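PDB 6HBS: aminopentol aminotransferase from Sphingopyxis macrogoltabida, which catalyses the pyridoxal phosphate-dependent deamination of aminopentol (hydrolysed fumonisin B1) to its 2-keto derivative, with pyruvate as the preferred amino acceptor. Local coordinates for residues A[55-68]-A[370-384]. Residues are numbered along the deposited sequence; the frame is centred on the assembly and turned at random.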
ATOM      1  N   TYR A  55      13.803   5.650  24.144  1.00 20.38           N
ATOM      2  CA  TYR A  55      14.295   6.820  23.443  1.00 19.24           C
ATOM      3  C   TYR A  55      13.143   7.787  23.242  1.00 19.28           C
ATOM      4  O   TYR A  55      12.049   7.392  22.770  1.00 18.83           O
ATOM      5  CB  TYR A  55      14.890   6.506  22.061  1.00 19.92           C
ATOM      6  CG  TYR A  55      15.905   5.398  22.043  1.00 19.48           C
ATOM      7  CD1 TYR A  55      15.499   4.083  21.893  1.00 20.43           C
ATOM      8  CD2 TYR A  55      17.255   5.646  22.228  1.00 20.22           C
ATOM      9  CE1 TYR A  55      16.417   3.053  21.899  1.00 20.98           C
ATOM     10  CE2 TYR A  55      18.182   4.616  22.273  1.00 20.57           C
ATOM     11  CZ  TYR A  55      17.764   3.320  22.066  1.00 20.46           C
ATOM     12  OH  TYR A  55      18.635   2.272  22.051  1.00 22.82           O
ATOM     13  N   ILE A  56      13.403   9.064  23.535  1.00 17.89           N
ATOM     14  CA  ILE A  56      12.526  10.106  23.071  1.00 17.61           C
ATOM     15  C   ILE A  56      12.710  10.180  21.548  1.00 17.87           C
ATOM     16  O   ILE A  56      13.831  10.368  21.059  1.00 19.29           O
ATOM     17  CB  ILE A  56      12.812  11.448  23.767  1.00 17.70           C
ATOM     18  CG1 ILE A  56      12.701  11.327  25.291  1.00 20.81           C
ATOM     19  CG2 ILE A  56      11.866  12.500  23.232  1.00 17.34           C
ATOM     20  CD1 ILE A  56      13.261  12.532  26.045  1.00 22.94           C
ATOM     21  N   ASP A  57      11.600  10.033  20.813  1.00 17.61           N
ATOM     22  CA  ASP A  57      11.661   9.709  19.391  1.00 17.49           C
ATOM     23  C   ASP A  57      11.454  10.964  18.525  1.00 17.05           C
ATOM     24  O   ASP A  57      10.345  11.424  18.401  1.00 18.40           O
ATOM     25  CB  ASP A  57      10.637   8.617  19.088  1.00 17.75           C
ATOM     26  CG  ASP A  57      10.453   8.326  17.608  1.00 17.39           C
ATOM     27  OD1 ASP A  57      11.438   8.448  16.857  1.00 17.45           O
ATOM     28  OD2 ASP A  57       9.293   8.077  17.225  1.00 19.91           O
ATOM     29  N   TYR A  58      12.519  11.475  17.887  1.00 16.77           N
ATOM     30  CA  TYR A  58      12.388  12.644  17.006  1.00 17.58           C
ATOM     31  C   TYR A  58      12.205  12.217  15.543  1.00 18.09           C
ATOM     32  O   TYR A  58      12.189  13.067  14.670  1.00 18.42           O
ATOM     33  CB  TYR A  58      13.535  13.652  17.222  1.00 18.17           C
ATOM     34  CG  TYR A  58      13.397  14.335  18.555  1.00 17.73           C
ATOM     35  CD1 TYR A  58      12.509  15.382  18.714  1.00 20.16           C
ATOM     36  CD2 TYR A  58      14.021  13.842  19.679  1.00 19.54           C
ATOM     37  CE1 TYR A  58      12.311  15.985  19.952  1.00 21.38           C
ATOM     38  CE2 TYR A  58      13.815  14.407  20.931  1.00 21.83           C
ATOM     39  CZ  TYR A  58      12.986  15.510  21.062  1.00 21.60           C
ATOM     40  OH  TYR A  58      12.748  16.088  22.274  1.00 21.02           O
ATOM     41  N   MET A  59      11.991  10.923  15.282  1.00 18.40           N
ATOM     42  CA  MET A  59      11.568  10.497  13.929  1.00 18.93           C
ATOM     43  C   MET A  59      10.044  10.430  13.816  1.00 17.95           C
ATOM     44  O   MET A  59       9.505  10.506  12.723  1.00 17.81           O
ATOM     45  CB  MET A  59      12.125   9.130  13.554  1.00 18.57           C
ATOM     46  CG  MET A  59      13.602   9.048  13.497  1.00 20.98           C
ATOM     47  SD  MET A  59      14.381  10.536  12.880  1.00 26.30           S
ATOM     48  CE  MET A  59      13.833  10.656  11.192  1.00 23.19           C
ATOM     49  N   CYS A  60       9.346  10.302  14.940  1.00 16.83           N
ATOM     50  CA  CYS A  60       7.872  10.085  14.929  1.00 17.32           C
ATOM     51  C   CYS A  60       7.524   9.025  13.858  1.00 17.21           C
ATOM     52  O   CYS A  60       6.629   9.197  13.032  1.00 16.47           O
ATOM     53  CB  CYS A  60       7.085  11.345  14.622  1.00 17.69           C
ATOM     54  SG  CYS A  60       7.266  12.671  15.840  1.00 18.65           S
ATOM     55  N   ALA A  61       8.250   7.918  13.901  1.00 18.76           N
ATOM     56  CA  ALA A  61       8.004   6.765  13.018  1.00 19.99           C
ATOM     57  C   ALA A  61       8.190   7.165  11.539  1.00 19.90           C
ATOM     58  O   ALA A  61       7.605   6.551  10.657  1.00 18.14           O
ATOM     59  CB  ALA A  61       6.610   6.237  13.307  1.00 19.71           C
ATOM     60  N   TYR A  62       9.013   8.196  11.289  1.00 19.53           N
ATOM     61  CA  TYR A  62       9.310   8.804   9.963  1.00 20.08           C
ATOM     62  C   TYR A  62       8.088   9.521   9.422  1.00 18.79           C
ATOM     63  O   TYR A  62       7.895   9.593   8.235  1.00 19.22           O
ATOM     64  CB  TYR A  62       9.849   7.779   8.954  1.00 22.15           C
ATOM     65  CG  TYR A  62      11.303   7.459   9.150  1.00 20.61           C
ATOM     66  CD1 TYR A  62      11.723   6.494  10.050  1.00 22.51           C
ATOM     67  CD2 TYR A  62      12.269   8.124   8.420  1.00 24.50           C
ATOM     68  CE1 TYR A  62      13.072   6.217  10.232  1.00 22.55           C
ATOM     69  CE2 TYR A  62      13.616   7.843   8.564  1.00 24.45           C
ATOM     70  CZ  TYR A  62      14.016   6.883   9.468  1.00 24.20           C
ATOM     71  OH  TYR A  62      15.349   6.639   9.598  1.00 28.19           O
ATOM     72  N   GLY A  63       7.305  10.095  10.344  1.00 18.18           N
ATOM     73  CA  GLY A  63       6.212  10.977  10.052  1.00 16.27           C
ATOM     74  C   GLY A  63       4.892  10.573  10.702  1.00 17.26           C
ATOM     75  O   GLY A  63       4.174  11.428  11.204  1.00 17.15           O
ATOM     76  N   PRO A  64       4.442   9.297  10.599  1.00 17.66           N
ATOM     77  CA  PRO A  64       3.097   8.927  11.042  1.00 17.05           C
ATOM     78  C   PRO A  64       2.668   9.299  12.472  1.00 16.48           C
ATOM     79  O   PRO A  64       1.496   9.515  12.683  1.00 16.87           O
ATOM     80  CB  PRO A  64       3.105   7.404  10.891  1.00 17.10           C
ATOM     81  CG  PRO A  64       4.010   7.181   9.678  1.00 17.22           C
ATOM     82  CD  PRO A  64       5.106   8.215   9.857  1.00 17.90           C
ATOM     83  N   ASN A  65       3.600   9.374  13.417  1.00 16.37           N
ATOM     84  CA  ASN A  65       3.224   9.675  14.796  1.00 17.29           C
ATOM     85  C   ASN A  65       3.058  11.195  14.959  1.00 16.93           C
ATOM     86  O   ASN A  65       3.988  11.886  15.376  1.00 17.74           O
ATOM     87  CB  ASN A  65       4.210   9.100  15.811  1.00 17.55           C
ATOM     88  CG  ASN A  65       3.766   9.398  17.234  1.00 17.45           C
ATOM     89  OD1 ASN A  65       2.553   9.437  17.497  1.00 18.86           O
ATOM     90  ND2 ASN A  65       4.729   9.589  18.128  1.00 16.02           N
ATOM     91  N   LEU A  66       1.845  11.685  14.689  1.00 16.22           N
ATOM     92  CA  LEU A  66       1.521  13.116  14.793  1.00 17.80           C
ATOM     93  C   LEU A  66       1.099  13.447  16.226  1.00 19.50           C
ATOM     94  O   LEU A  66       1.425  14.518  16.721  1.00 19.59           O
ATOM     95  CB  LEU A  66       0.392  13.468  13.823  1.00 17.42           C
ATOM     96  CG  LEU A  66      -0.025  14.944  13.763  1.00 18.42           C
ATOM     97  CD1 LEU A  66       1.069  15.824  13.140  1.00 18.37           C
ATOM     98  CD2 LEU A  66      -1.302  15.107  12.978  1.00 18.28           C
ATOM     99  N   LEU A  67       0.328  12.558  16.866  1.00 19.38           N
ATOM    100  CA  LEU A  67      -0.402  12.933  18.098  1.00 18.89           C
ATOM    101  C   LEU A  67       0.039  12.096  19.297  1.00 19.93           C
ATOM    102  O   LEU A  67      -0.494  12.279  20.413  1.00 20.07           O
ATOM    103  CB  LEU A  67      -1.901  12.758  17.832  1.00 19.73           C
ATOM    104  CG  LEU A  67      -2.476  13.689  16.771  1.00 20.76           C
ATOM    105  CD1 LEU A  67      -3.954  13.416  16.525  1.00 21.21           C
ATOM    106  CD2 LEU A  67      -2.269  15.148  17.160  1.00 23.57           C
ATOM    107  N   GLY A  68       1.004  11.192  19.087  1.00 18.34           N
ATOM    108  CA  GLY A  68       1.448  10.271  20.119  1.00 19.74           C
ATOM    109  C   GLY A  68       1.084   8.830  19.845  1.00 18.41           C
ATOM    110  O   GLY A  68      -0.042   8.503  19.398  1.00 18.08           O
ATOM    111  N   VAL A 370      17.862   9.535  23.509  1.00 20.04           N
ATOM    112  CA  VAL A 370      17.269  10.402  22.513  1.00 20.95           C
ATOM    113  C   VAL A 370      17.587   9.802  21.145  1.00 19.34           C
ATOM    114  O   VAL A 370      18.712   9.391  20.921  1.00 20.53           O
ATOM    115  CB  VAL A 370      17.827  11.830  22.627  1.00 21.66           C
ATOM    116  CG1 VAL A 370      17.505  12.701  21.429  1.00 22.42           C
ATOM    117  CG2 VAL A 370      17.371  12.480  23.921  1.00 21.67           C
ATOM    118  N   TYR A 371      16.566   9.714  20.286  1.00 19.68           N
ATOM    119  CA  TYR A 371      16.744   9.266  18.920  1.00 18.76           C
ATOM    120  C   TYR A 371      16.621  10.483  18.006  1.00 18.11           C
ATOM    121  O   TYR A 371      15.529  10.968  17.760  1.00 19.17           O
ATOM    122  CB  TYR A 371      15.713   8.193  18.547  1.00 20.06           C
ATOM    123  CG  TYR A 371      16.024   7.386  17.306  1.00 19.31           C
ATOM    124  CD1 TYR A 371      16.047   7.969  16.043  1.00 20.33           C
ATOM    125  CD2 TYR A 371      16.274   6.021  17.390  1.00 20.25           C
ATOM    126  CE1 TYR A 371      16.320   7.218  14.900  1.00 20.29           C
ATOM    127  CE2 TYR A 371      16.541   5.255  16.257  1.00 20.47           C
ATOM    128  CZ  TYR A 371      16.556   5.856  15.009  1.00 19.26           C
ATOM    129  OH  TYR A 371      16.818   5.103  13.915  1.00 19.84           O
ATOM    130  N   VAL A 372      17.756  10.906  17.459  1.00 19.30           N
ATOM    131  CA  VAL A 372      17.831  11.940  16.446  1.00 19.52           C
ATOM    132  C   VAL A 372      18.605  11.378  15.244  1.00 19.98           C
ATOM    133  O   VAL A 372      19.323  10.378  15.351  1.00 21.30           O
ATOM    134  CB  VAL A 372      18.519  13.208  16.978  1.00 21.14           C
ATOM    135  CG1 VAL A 372      17.653  13.948  17.969  1.00 23.08           C
ATOM    136  CG2 VAL A 372      19.900  12.909  17.548  1.00 21.42           C
ATOM    137  N   HIS A 373      18.462  12.035  14.095  1.00 20.35           N
ATOM    138  CA  HIS A 373      18.883  11.465  12.835  1.00 20.97           C
ATOM    139  C   HIS A 373      19.908  12.364  12.174  1.00 20.70           C
ATOM    140  O   HIS A 373      19.656  13.551  12.021  1.00 21.04           O
ATOM    141  CB  HIS A 373      17.679  11.220  11.925  1.00 21.87           C
ATOM    142  CG  HIS A 373      17.931  10.208  10.849  1.00 23.70           C
ATOM    143  ND1 HIS A 373      18.896  10.364   9.871  1.00 22.51           N
ATOM    144  CD2 HIS A 373      17.286   9.058  10.555  1.00 25.44           C
ATOM    145  CE1 HIS A 373      18.885   9.315   9.075  1.00 22.51           C
ATOM    146  NE2 HIS A 373      17.907   8.490   9.475  1.00 23.35           N
ATOM    147  N   PRO A 374      21.085  11.830  11.775  1.00 21.70           N
ATOM    148  CA  PRO A 374      22.129  12.654  11.172  1.00 23.00           C
ATOM    149  C   PRO A 374      21.990  12.982   9.679  1.00 24.46           C
ATOM    150  O   PRO A 374      22.767  13.833   9.221  1.00 22.56           O
ATOM    151  CB  PRO A 374      23.378  11.783  11.377  1.00 22.48           C
ATOM    152  CG  PRO A 374      22.867  10.396  11.269  1.00 21.24           C
ATOM    153  CD  PRO A 374      21.539  10.445  11.983  1.00 21.66           C
ATOM    154  N   TYR A 375      21.031  12.363   8.938  1.00 23.22           N
ATOM    155  CA  TYR A 375      20.908  12.707   7.486  1.00 23.39           C
ATOM    156  C   TYR A 375      19.458  12.938   7.006  1.00 22.77           C
ATOM    157  O   TYR A 375      19.265  13.488   5.922  1.00 23.81           O
ATOM    158  CB  TYR A 375      21.716  11.719   6.626  1.00 24.10           C
ATOM    159  CG  TYR A 375      21.192  10.316   6.516  1.00 25.19           C
ATOM    160  CD1 TYR A 375      20.035  10.033   5.791  1.00 28.29           C
ATOM    161  CD2 TYR A 375      21.862   9.258   7.104  1.00 26.64           C
ATOM    162  CE1 TYR A 375      19.547   8.736   5.662  1.00 28.22           C
ATOM    163  CE2 TYR A 375      21.379   7.956   6.999  1.00 29.81           C
ATOM    164  CZ  TYR A 375      20.230   7.693   6.262  1.00 29.49           C
ATOM    165  OH  TYR A 375      19.747   6.424   6.171  1.00 29.66           O
ATOM    166  N   HIS A 376      18.453  12.571   7.800  1.00 20.13           N
ATOM    167  CA  HIS A 376      17.045  12.656   7.424  1.00 19.42           C
ATOM    168  C   HIS A 376      16.364  13.641   8.354  1.00 18.62           C
ATOM    169  O   HIS A 376      16.648  13.660   9.566  1.00 20.44           O
ATOM    170  CB  HIS A 376      16.370  11.278   7.507  1.00 20.11           C
ATOM    171  CG  HIS A 376      14.988  11.182   6.934  1.00 20.84           C
ATOM    172  ND1 HIS A 376      13.890  11.801   7.518  1.00 20.45           N
ATOM    173  CD2 HIS A 376      14.514  10.484   5.865  1.00 21.87           C
ATOM    174  CE1 HIS A 376      12.801  11.524   6.816  1.00 21.03           C
ATOM    175  NE2 HIS A 376      13.161  10.700   5.783  1.00 20.97           N
ATOM    176  N   ASN A 377      15.417  14.415   7.826  1.00 17.52           N
ATOM    177  CA  ASN A 377      14.727  15.354   8.673  1.00 18.64           C
ATOM    178  C   ASN A 377      13.967  14.604   9.765  1.00 18.61           C
ATOM    179  O   ASN A 377      13.561  13.445   9.589  1.00 17.63           O
ATOM    180  CB  ASN A 377      13.763  16.293   7.944  1.00 20.32           C
ATOM    181  CG  ASN A 377      12.513  15.599   7.451  1.00 20.94           C
ATOM    182  OD1 ASN A 377      12.519  15.033   6.365  1.00 21.58           O
ATOM    183  ND2 ASN A 377      11.445  15.617   8.249  1.00 18.77           N
ATOM    184  N   MET A 378      13.809  15.305  10.900  1.00 18.72           N
ATOM    185  CA  MET A 378      13.080  14.822  12.051  1.00 17.61           C
ATOM    186  C   MET A 378      11.684  15.424  12.071  1.00 16.09           C
ATOM    187  O   MET A 378      11.292  16.163  11.169  1.00 17.16           O
ATOM    188  CB  MET A 378      13.893  15.136  13.311  1.00 18.18           C
ATOM    189  CG  MET A 378      15.057  14.197  13.394  1.00 19.12           C
ATOM    190  SD  MET A 378      16.366  14.741  14.499  1.00 22.58           S
ATOM    191  CE  MET A 378      17.218  15.897  13.430  1.00 24.04           C
ATOM    192  N   PHE A 379      10.915  15.039  13.086  1.00 16.02           N
ATOM    193  CA  PHE A 379       9.544  15.419  13.244  1.00 17.03           C
ATOM    194  C   PHE A 379       9.227  15.614  14.731  1.00 17.18           C
ATOM    195  O   PHE A 379       9.717  14.865  15.577  1.00 18.14           O
ATOM    196  CB  PHE A 379       8.607  14.320  12.735  1.00 16.51           C
ATOM    197  CG  PHE A 379       8.734  13.944  11.278  1.00 16.79           C
ATOM    198  CD1 PHE A 379       9.733  13.091  10.839  1.00 16.97           C
ATOM    199  CD2 PHE A 379       7.871  14.488  10.340  1.00 18.29           C
ATOM    200  CE1 PHE A 379       9.809  12.736   9.500  1.00 17.07           C
ATOM    201  CE2 PHE A 379       7.963  14.147   8.997  1.00 18.04           C
ATOM    202  CZ  PHE A 379       8.907  13.247   8.589  1.00 17.02           C
ATOM    203  N   LEU A 380       8.376  16.595  15.015  1.00 17.53           N
ATOM    204  CA  LEU A 380       7.766  16.747  16.334  1.00 18.18           C
ATOM    205  C   LEU A 380       6.343  16.187  16.300  1.00 17.92           C
ATOM    206  O   LEU A 380       5.627  16.321  15.312  1.00 18.79           O
ATOM    207  CB  LEU A 380       7.754  18.219  16.758  1.00 18.71           C
ATOM    208  CG  LEU A 380       8.965  18.686  17.562  1.00 19.50           C
ATOM    209  CD1 LEU A 380       9.021  18.039  18.927  1.00 20.15           C
ATOM    210  CD2 LEU A 380      10.262  18.459  16.801  1.00 20.81           C
ATOM    211  N   SER A 381       5.938  15.610  17.442  1.00 18.33           N
ATOM    212  CA  SER A 381       4.575  15.173  17.724  1.00 18.01           C
ATOM    213  C   SER A 381       3.952  16.097  18.780  1.00 18.72           C
ATOM    214  O   SER A 381       4.672  16.697  19.618  1.00 18.78           O
ATOM    215  CB  SER A 381       4.566  13.726  18.197  1.00 18.94           C
ATOM    216  OG  SER A 381       4.784  13.618  19.611  1.00 19.52           O
ATOM    217  N   ALA A 382       2.619  16.152  18.806  1.00 17.95           N
ATOM    218  CA  ALA A 382       1.891  16.838  19.881  1.00 19.79           C
ATOM    219  C   ALA A 382       2.061  16.119  21.230  1.00 20.49           C
ATOM    220  O   ALA A 382       1.652  16.700  22.253  1.00 22.81           O
ATOM    221  CB  ALA A 382       0.422  16.976  19.537  1.00 19.14           C
ATOM    222  N   ALA A 383       2.647  14.907  21.273  1.00 18.45           N
ATOM    223  CA  ALA A 383       2.876  14.207  22.524  1.00 19.44           C
ATOM    224  C   ALA A 383       4.241  14.532  23.136  1.00 20.43           C
ATOM    225  O   ALA A 383       4.480  14.125  24.259  1.00 20.45           O
ATOM    226  CB  ALA A 383       2.753  12.721  22.339  1.00 19.61           C
ATOM    227  N   HIS A 384       5.132  15.229  22.410  1.00 20.39           N
ATOM    228  CA  HIS A 384       6.377  15.726  22.996  1.00 20.29           C
ATOM    229  C   HIS A 384       6.042  16.812  24.040  1.00 22.11           C
ATOM    230  O   HIS A 384       5.427  17.781  23.712  1.00 25.60           O
ATOM    231  CB  HIS A 384       7.339  16.272  21.940  1.00 20.17           C
ATOM    232  CG  HIS A 384       8.023  15.237  21.102  1.00 18.43           C
ATOM    233  ND1 HIS A 384       7.377  14.562  20.076  1.00 17.98           N
ATOM    234  CD2 HIS A 384       9.260  14.726  21.153  1.00 18.38           C
ATOM    235  CE1 HIS A 384       8.215  13.726  19.506  1.00 18.94           C
ATOM    236  NE2 HIS A 384       9.388  13.808  20.139  1.00 18.93           N
TER
HETATM  237  O   HOH W   1      16.057   4.818  11.316  1.00 29.17           O
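Gly-63 and Phe-379 meet face-on: Gly-63 CA stands 3.7 Å from the centroid of the Phe-379 ring and only 9° off its normal, a CH-pi contact, while Asn-377 ND2 lies over the opposite face. The same tight centre holds Met-59. Its chain, bent at chi2 and chi3, folds back so that SD comes 3.5 Å from His-373 CB and CE turns in toward the Asn-377 carbonyl; nearer the backbone, CG meets the Tyr-371 ring obliquely, 3.6 Å from CE1. Tyr-58 is gripped from several directions: His-384 NE2 sits over one ring face near the rim, Tyr-371 O lies in plane at the edge, and the hydroxyl bonds to Thr-392 beyond.

The backbone evidence defines the topology. Tyr-371 N to Ile-56 O (2.9 Å, 175°) and Tyr-58 N to Tyr-371 O form a parallel pairing that adds strand 370-371 to the edge of the small sheet of the class-III aminotransferase fold; past it, Phe-379 N to Tyr-58 O and Ala-382 N to Leu-66 O carry the loops along together.

Solvent reaches the contact at His-376, partly exposed beside the buried Tyr-62 and Tyr-371. The edge of Tyr-62 meets the face of His-376 in a T-shaped pair, planes at 81°, and one water bridges Tyr-62 OH (2.6 Å) and Tyr-371 OH. His-376, its side chain about 6 Å from the bound pyridoxal phosphate, has its ring rotation fixed by the ND1 bond to Asn-377 O (2.7 Å, in both ring and carbonyl planes); an alanine here would probably leave the Tyr-62 edge without its aromatic face and Asn-377 O without that donor. At the other end the partly exposed Ala-382 and Ala-383 meet Leu-67 and Gly-68 through small groups, yet Ala-383 CB still lies 3.6 Å from Gly-68 CA.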